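Local coordinates for trans-4-hydroxy-L-proline dehydratase (Clostridioides difficile 70-100-2010, PDB 6VXC), which uses a glycyl radical to dehydrate trans-4-hydroxy-L-proline to (S)-1-pyrroline-5-carboxylate in the anaerobic breakdown of hydroxyproline, at residues V286-F300 against K537-D549. Sequence-based numbering, arbitrary orientation.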
loop_
_atom_site.group_PDB
_atom_site.type_symbol
_atom_site.label_atom_id
_atom_site.label_comp_id
_atom_site.label_asym_id
_atom_site.label_seq_id
_atom_site.Cartn_x
_atom_site.Cartn_y
_atom_site.Cartn_z
ATOM N N VAL A 286 -14.710 -11.147 -5.651
ATOM C CA VAL A 286 -13.771 -11.477 -4.583
ATOM C C VAL A 286 -13.213 -10.197 -3.965
ATOM O O VAL A 286 -13.080 -10.090 -2.746
ATOM C CB VAL A 286 -12.643 -12.387 -5.112
ATOM C CG1 VAL A 286 -11.575 -12.593 -4.042
ATOM C CG2 VAL A 286 -13.181 -13.726 -5.610
ATOM N N HIS A 287 -12.885 -9.211 -4.798
ATOM C CA HIS A 287 -12.401 -7.925 -4.298
ATOM C C HIS A 287 -13.426 -7.265 -3.372
ATOM O O HIS A 287 -13.105 -6.892 -2.241
ATOM C CB HIS A 287 -12.069 -7.015 -5.489
ATOM C CG HIS A 287 -11.512 -5.679 -5.117
ATOM N ND1 HIS A 287 -10.218 -5.304 -5.406
ATOM C CD2 HIS A 287 -12.089 -4.601 -4.531
ATOM C CE1 HIS A 287 -10.009 -4.074 -4.978
ATOM N NE2 HIS A 287 -11.130 -3.618 -4.453
ATOM N N ILE A 288 -14.679 -7.157 -3.822
ATOM C CA ILE A 288 -15.735 -6.606 -2.978
ATOM C C ILE A 288 -15.838 -7.403 -1.685
ATOM O O ILE A 288 -16.039 -6.843 -0.604
ATOM C CB ILE A 288 -17.080 -6.599 -3.730
ATOM C CG1 ILE A 288 -17.017 -5.633 -4.916
ATOM C CG2 ILE A 288 -18.231 -6.215 -2.795
ATOM C CD1 ILE A 288 -16.767 -4.218 -4.491
ATOM N N GLY A 289 -15.725 -8.717 -1.785
ATOM C CA GLY A 289 -15.816 -9.575 -0.629
ATOM C C GLY A 289 -14.748 -9.321 0.416
ATOM O O GLY A 289 -15.078 -9.062 1.582
ATOM N N VAL A 290 -13.469 -9.394 0.032
ATOM C CA VAL A 290 -12.420 -9.324 1.055
ATOM C C VAL A 290 -12.305 -7.923 1.625
ATOM O O VAL A 290 -11.912 -7.749 2.787
ATOM C CB VAL A 290 -11.073 -9.835 0.519
ATOM C CG1 VAL A 290 -11.186 -11.323 0.148
ATOM C CG2 VAL A 290 -10.572 -8.967 -0.672
ATOM N N THR A 291 -12.651 -6.900 0.850
ATOM C CA THR A 291 -12.557 -5.545 1.378
ATOM C C THR A 291 -13.804 -5.115 2.136
ATOM O O THR A 291 -13.799 -4.038 2.733
ATOM C CB THR A 291 -12.239 -4.524 0.264
ATOM O OG1 THR A 291 -13.301 -4.489 -0.688
ATOM C CG2 THR A 291 -10.923 -4.881 -0.427
ATOM N N THR A 292 -14.879 -5.896 2.110
ATOM C CA THR A 292 -15.965 -5.655 3.048
ATOM C C THR A 292 -15.964 -6.626 4.219
ATOM O O THR A 292 -16.581 -6.325 5.239
ATOM C CB THR A 292 -17.338 -5.671 2.344
ATOM O OG1 THR A 292 -17.531 -6.896 1.637
ATOM C CG2 THR A 292 -17.499 -4.468 1.410
ATOM N N GLU A 293 -15.287 -7.769 4.102
ATOM C CA GLU A 293 -15.007 -8.608 5.265
ATOM C C GLU A 293 -14.257 -7.819 6.342
ATOM O O GLU A 293 -14.634 -7.840 7.518
ATOM C CB GLU A 293 -14.203 -9.841 4.822
ATOM C CG GLU A 293 -13.659 -10.697 5.956
ATOM C CD GLU A 293 -13.027 -12.037 5.501
ATOM O OE1 GLU A 293 -12.080 -12.036 4.676
ATOM O OE2 GLU A 293 -13.478 -13.103 5.999
ATOM N N LEU A 294 -13.204 -7.103 5.950
ATOM C CA LEU A 294 -12.413 -6.273 6.849
ATOM C C LEU A 294 -11.882 -5.081 6.067
ATOM O O LEU A 294 -11.743 -5.141 4.848
ATOM C CB LEU A 294 -11.243 -7.054 7.452
ATOM C CG LEU A 294 -11.582 -8.119 8.495
ATOM C CD1 LEU A 294 -10.401 -9.061 8.671
ATOM C CD2 LEU A 294 -12.018 -7.484 9.819
ATOM N N ASN A 295 -11.540 -4.010 6.788
ATOM C CA ASN A 295 -10.924 -2.819 6.185
ATOM C C ASN A 295 -9.421 -3.054 6.035
ATOM O O ASN A 295 -8.600 -2.533 6.793
ATOM C CB ASN A 295 -11.189 -1.578 7.027
ATOM C CG ASN A 295 -10.549 -0.333 6.430
ATOM O OD1 ASN A 295 -10.097 -0.351 5.283
ATOM N ND2 ASN A 295 -10.550 0.767 7.184
ATOM N N ILE A 296 -9.048 -3.834 5.010
ATOM C CA ILE A 296 -7.667 -4.297 4.862
ATOM C C ILE A 296 -6.811 -3.241 4.165
ATOM O O ILE A 296 -7.272 -2.541 3.268
ATOM C CB ILE A 296 -7.620 -5.645 4.110
ATOM C CG1 ILE A 296 -8.480 -5.582 2.838
ATOM C CG2 ILE A 296 -8.037 -6.778 5.028
ATOM C CD1 ILE A 296 -8.465 -6.842 2.016
ATOM N N TRP A 297 -5.565 -3.106 4.621
ATOM C CA TRP A 297 -4.597 -2.233 3.968
ATOM C C TRP A 297 -4.444 -2.596 2.496
ATOM O O TRP A 297 -4.351 -3.770 2.142
ATOM C CB TRP A 297 -3.238 -2.325 4.670
ATOM C CG TRP A 297 -3.122 -1.429 5.873
ATOM C CD1 TRP A 297 -3.170 -1.798 7.189
ATOM C CD2 TRP A 297 -2.943 -0.009 5.859
ATOM N NE1 TRP A 297 -3.029 -0.686 7.994
ATOM C CE2 TRP A 297 -2.892 0.423 7.199
ATOM C CE3 TRP A 297 -2.825 0.943 4.836
ATOM C CZ2 TRP A 297 -2.724 1.759 7.543
ATOM C CZ3 TRP A 297 -2.654 2.275 5.183
ATOM C CH2 TRP A 297 -2.610 2.667 6.525
ATOM N N ASP A 298 -4.408 -1.574 1.640
ATOM C CA ASP A 298 -4.152 -1.741 0.202
ATOM C C ASP A 298 -5.244 -2.544 -0.500
ATOM O O ASP A 298 -4.978 -3.224 -1.498
ATOM C CB ASP A 298 -2.791 -2.389 -0.044
ATOM C CG ASP A 298 -1.633 -1.530 0.461
ATOM O OD1 ASP A 298 -1.871 -0.368 0.851
ATOM O OD2 ASP A 298 -0.496 -2.017 0.457
ATOM N N ALA A 299 -6.480 -2.427 -0.008
ATOM C CA ALA A 299 -7.653 -3.036 -0.636
ATOM C C ALA A 299 -7.384 -4.466 -1.095
ATOM O O ALA A 299 -7.097 -5.342 -0.280
ATOM C CB ALA A 299 -8.115 -2.164 -1.804
ATOM N N PHE A 300 -7.498 -4.715 -2.396
ATOM C CA PHE A 300 -7.154 -6.001 -2.992
ATOM C C PHE A 300 -6.671 -5.726 -4.408
ATOM O O PHE A 300 -6.862 -4.631 -4.938
ATOM C CB PHE A 300 -8.358 -6.982 -2.974
ATOM C CG PHE A 300 -7.965 -8.443 -3.008
ATOM C CD1 PHE A 300 -6.928 -8.921 -2.228
ATOM C CD2 PHE A 300 -8.655 -9.341 -3.793
ATOM C CE1 PHE A 300 -6.578 -10.259 -2.239
ATOM C CE2 PHE A 300 -8.308 -10.686 -3.814
ATOM C CZ PHE A 300 -7.280 -11.150 -3.037
ATOM N N LYS A 537 -6.903 -13.282 16.862
ATOM C CA LYS A 537 -8.037 -13.759 17.651
ATOM C C LYS A 537 -9.324 -13.026 17.295
ATOM O O LYS A 537 -10.392 -13.638 17.276
ATOM C CB LYS A 537 -7.759 -13.599 19.155
ATOM C CG LYS A 537 -6.627 -14.464 19.694
ATOM C CD LYS A 537 -6.261 -14.091 21.147
ATOM C CE LYS A 537 -5.234 -15.058 21.748
ATOM N NZ LYS A 537 -5.783 -16.443 21.923
ATOM N N HIS A 538 -9.255 -11.721 17.026
ATOM C CA HIS A 538 -10.455 -10.918 16.860
ATOM C C HIS A 538 -10.688 -10.439 15.432
ATOM O O HIS A 538 -11.763 -9.912 15.150
ATOM C CB HIS A 538 -10.404 -9.703 17.802
ATOM C CG HIS A 538 -10.169 -10.077 19.235
ATOM N ND1 HIS A 538 -11.161 -10.581 20.045
ATOM C CD2 HIS A 538 -9.047 -10.048 19.992
ATOM C CE1 HIS A 538 -10.662 -10.840 21.241
ATOM N NE2 HIS A 538 -9.381 -10.525 21.236
ATOM N N MET A 539 -9.725 -10.597 14.533
ATOM C CA MET A 539 -9.943 -10.262 13.126
ATOM C C MET A 539 -9.698 -11.449 12.204
ATOM O O MET A 539 -9.064 -11.276 11.156
ATOM C CB MET A 539 -9.018 -9.133 12.676
ATOM C CG MET A 539 -9.247 -7.779 13.279
ATOM S SD MET A 539 -8.025 -6.668 12.535
ATOM C CE MET A 539 -7.790 -5.475 13.843
ATOM N N PRO A 540 -10.141 -12.658 12.538
ATOM C CA PRO A 540 -9.973 -13.751 11.583
ATOM C C PRO A 540 -10.715 -13.400 10.308
ATOM O O PRO A 540 -11.694 -12.659 10.320
ATOM C CB PRO A 540 -10.594 -14.957 12.296
ATOM C CG PRO A 540 -11.573 -14.370 13.242
ATOM C CD PRO A 540 -10.965 -13.062 13.692
ATOM N N CYS A 541 -10.199 -13.871 9.189
ATOM C CA CYS A 541 -10.764 -13.531 7.885
ATOM C C CYS A 541 -11.018 -14.812 7.111
ATOM O O CYS A 541 -10.244 -15.173 6.219
ATOM C CB CYS A 541 -9.847 -12.558 7.131
ATOM S SG CYS A 541 -8.083 -13.017 7.156
ATOM N N PRO A 542 -12.109 -15.526 7.420
ATOM C CA PRO A 542 -12.376 -16.792 6.714
ATOM C C PRO A 542 -12.506 -16.629 5.209
ATOM O O PRO A 542 -12.087 -17.530 4.474
ATOM C CB PRO A 542 -13.697 -17.291 7.322
ATOM C CG PRO A 542 -13.985 -16.405 8.475
ATOM C CD PRO A 542 -13.175 -15.153 8.355
ATOM N N LEU A 543 -13.062 -15.527 4.711
ATOM C CA LEU A 543 -13.152 -15.404 3.257
ATOM C C LEU A 543 -11.757 -15.338 2.640
ATOM O O LEU A 543 -11.417 -16.147 1.776
ATOM C CB LEU A 543 -13.992 -14.190 2.845
ATOM C CG LEU A 543 -14.070 -13.947 1.326
ATOM C CD1 LEU A 543 -14.691 -15.167 0.619
ATOM C CD2 LEU A 543 -14.872 -12.674 0.971
ATOM N N MET A 544 -10.901 -14.435 3.123
ATOM C CA MET A 544 -9.552 -14.376 2.559
ATOM C C MET A 544 -8.850 -15.730 2.653
ATOM O O MET A 544 -8.133 -16.131 1.728
ATOM C CB MET A 544 -8.722 -13.291 3.249
ATOM C CG MET A 544 -7.297 -13.158 2.693
ATOM S SD MET A 544 -7.275 -12.401 1.041
ATOM C CE MET A 544 -7.723 -10.729 1.488
ATOM N N SER A 545 -9.063 -16.460 3.753
ATOM C CA SER A 545 -8.384 -17.737 3.924
ATOM C C SER A 545 -8.735 -18.729 2.820
ATOM O O SER A 545 -7.908 -19.576 2.474
ATOM C CB SER A 545 -8.706 -18.326 5.299
ATOM O OG SER A 545 -8.291 -17.451 6.335
ATOM N N THR A 546 -9.950 -18.661 2.264
ATOM C CA THR A 546 -10.347 -19.653 1.266
ATOM C C THR A 546 -9.516 -19.571 -0.007
ATOM O O THR A 546 -9.428 -20.563 -0.731
ATOM C CB THR A 546 -11.829 -19.512 0.893
ATOM O OG1 THR A 546 -12.046 -18.239 0.262
ATOM C CG2 THR A 546 -12.753 -19.668 2.135
ATOM N N ILE A 547 -8.886 -18.432 -0.292
ATOM C CA ILE A 547 -8.205 -18.251 -1.565
ATOM C C ILE A 547 -6.698 -18.059 -1.408
ATOM O O ILE A 547 -6.036 -17.677 -2.362
ATOM C CB ILE A 547 -8.814 -17.081 -2.360
ATOM C CG1 ILE A 547 -8.718 -15.801 -1.538
ATOM C CG2 ILE A 547 -10.248 -17.412 -2.802
ATOM C CD1 ILE A 547 -9.054 -14.541 -2.309
ATOM N N VAL A 548 -6.178 -18.287 -0.229
ATOM C CA VAL A 548 -4.786 -18.138 0.008
ATOM C C VAL A 548 -4.108 -19.450 0.361
ATOM O O VAL A 548 -4.447 -20.081 1.340
ATOM C CB VAL A 548 -4.486 -17.129 1.131
ATOM C CG1 VAL A 548 -3.039 -17.236 1.540
ATOM C CG2 VAL A 548 -4.880 -15.725 0.790
ATOM N N ASP A 549 -3.121 -19.806 -0.434
ATOM C CA ASP A 549 -2.355 -20.982 -0.179
ATOM C C ASP A 549 -1.697 -21.065 1.171
ATOM O O ASP A 549 -0.917 -20.281 1.595
ATOM C CB ASP A 549 -1.351 -21.341 -1.236
ATOM C CG ASP A 549 -1.980 -21.878 -2.481
ATOM O OD1 ASP A 549 -3.043 -22.430 -2.418
ATOM O OD2 ASP A 549 -1.363 -21.747 -3.493
#
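Val290 faces Met544, CA to CA 6.0 Å, where the axes of 286-293 and 542-546 run roughly antiparallel, 140° between their directions and 9.3 Å apart at closest. Glu293, in the last turn of helix 276-293, meets the N-terminus of the short helix 542-546, whose N-cap is Cys541. The Glu293 chain is extended, CG anti to the backbone N (chi1 171°), and brings its two carboxylate oxygens to two successive N-H groups at the start of that helix. Glu293 OE2 accepts from Leu543 N at 2.8 Å, on the syn side but 18° out of the carboxylate plane; Glu293 OE1 takes Met544 N at 3.1 Å through its syn lone pair. The CB atoms of Cys541 and Leu543 border the same carboxylate. Leu543 CD2 lies against the backbone of Gly289, 3.4 Å from Gly289 C. Met544 is bent at chi2 and chi3, which carries Met544 CE to Val290 CB (3.6 Å) and against Ile296 CD1. Met544 SD makes an oblique Met-aromatic contact with the Phe300 ring, 4.8 Å from the centroid. Ile547 CD1 touches both Val286 CG1 and Phe300 CZ. At the other end, Leu294 CD1 packs against Met539 O and Cys541 CB. Phe192 of helix 192-205 touches Val286, Leu543 and Ile547, while Met231 of helix 214-248 adds to the packing on Leu543. A buried carboxylate thus satisfies two backbone N-H groups at a helix start, which with the helix dipole probably favour its charged form; the apolar contacts join the end of helix 276-293 and the following loop to helix 542-546 and its flanking residues, away from the glycyl-radical and cysteine sites.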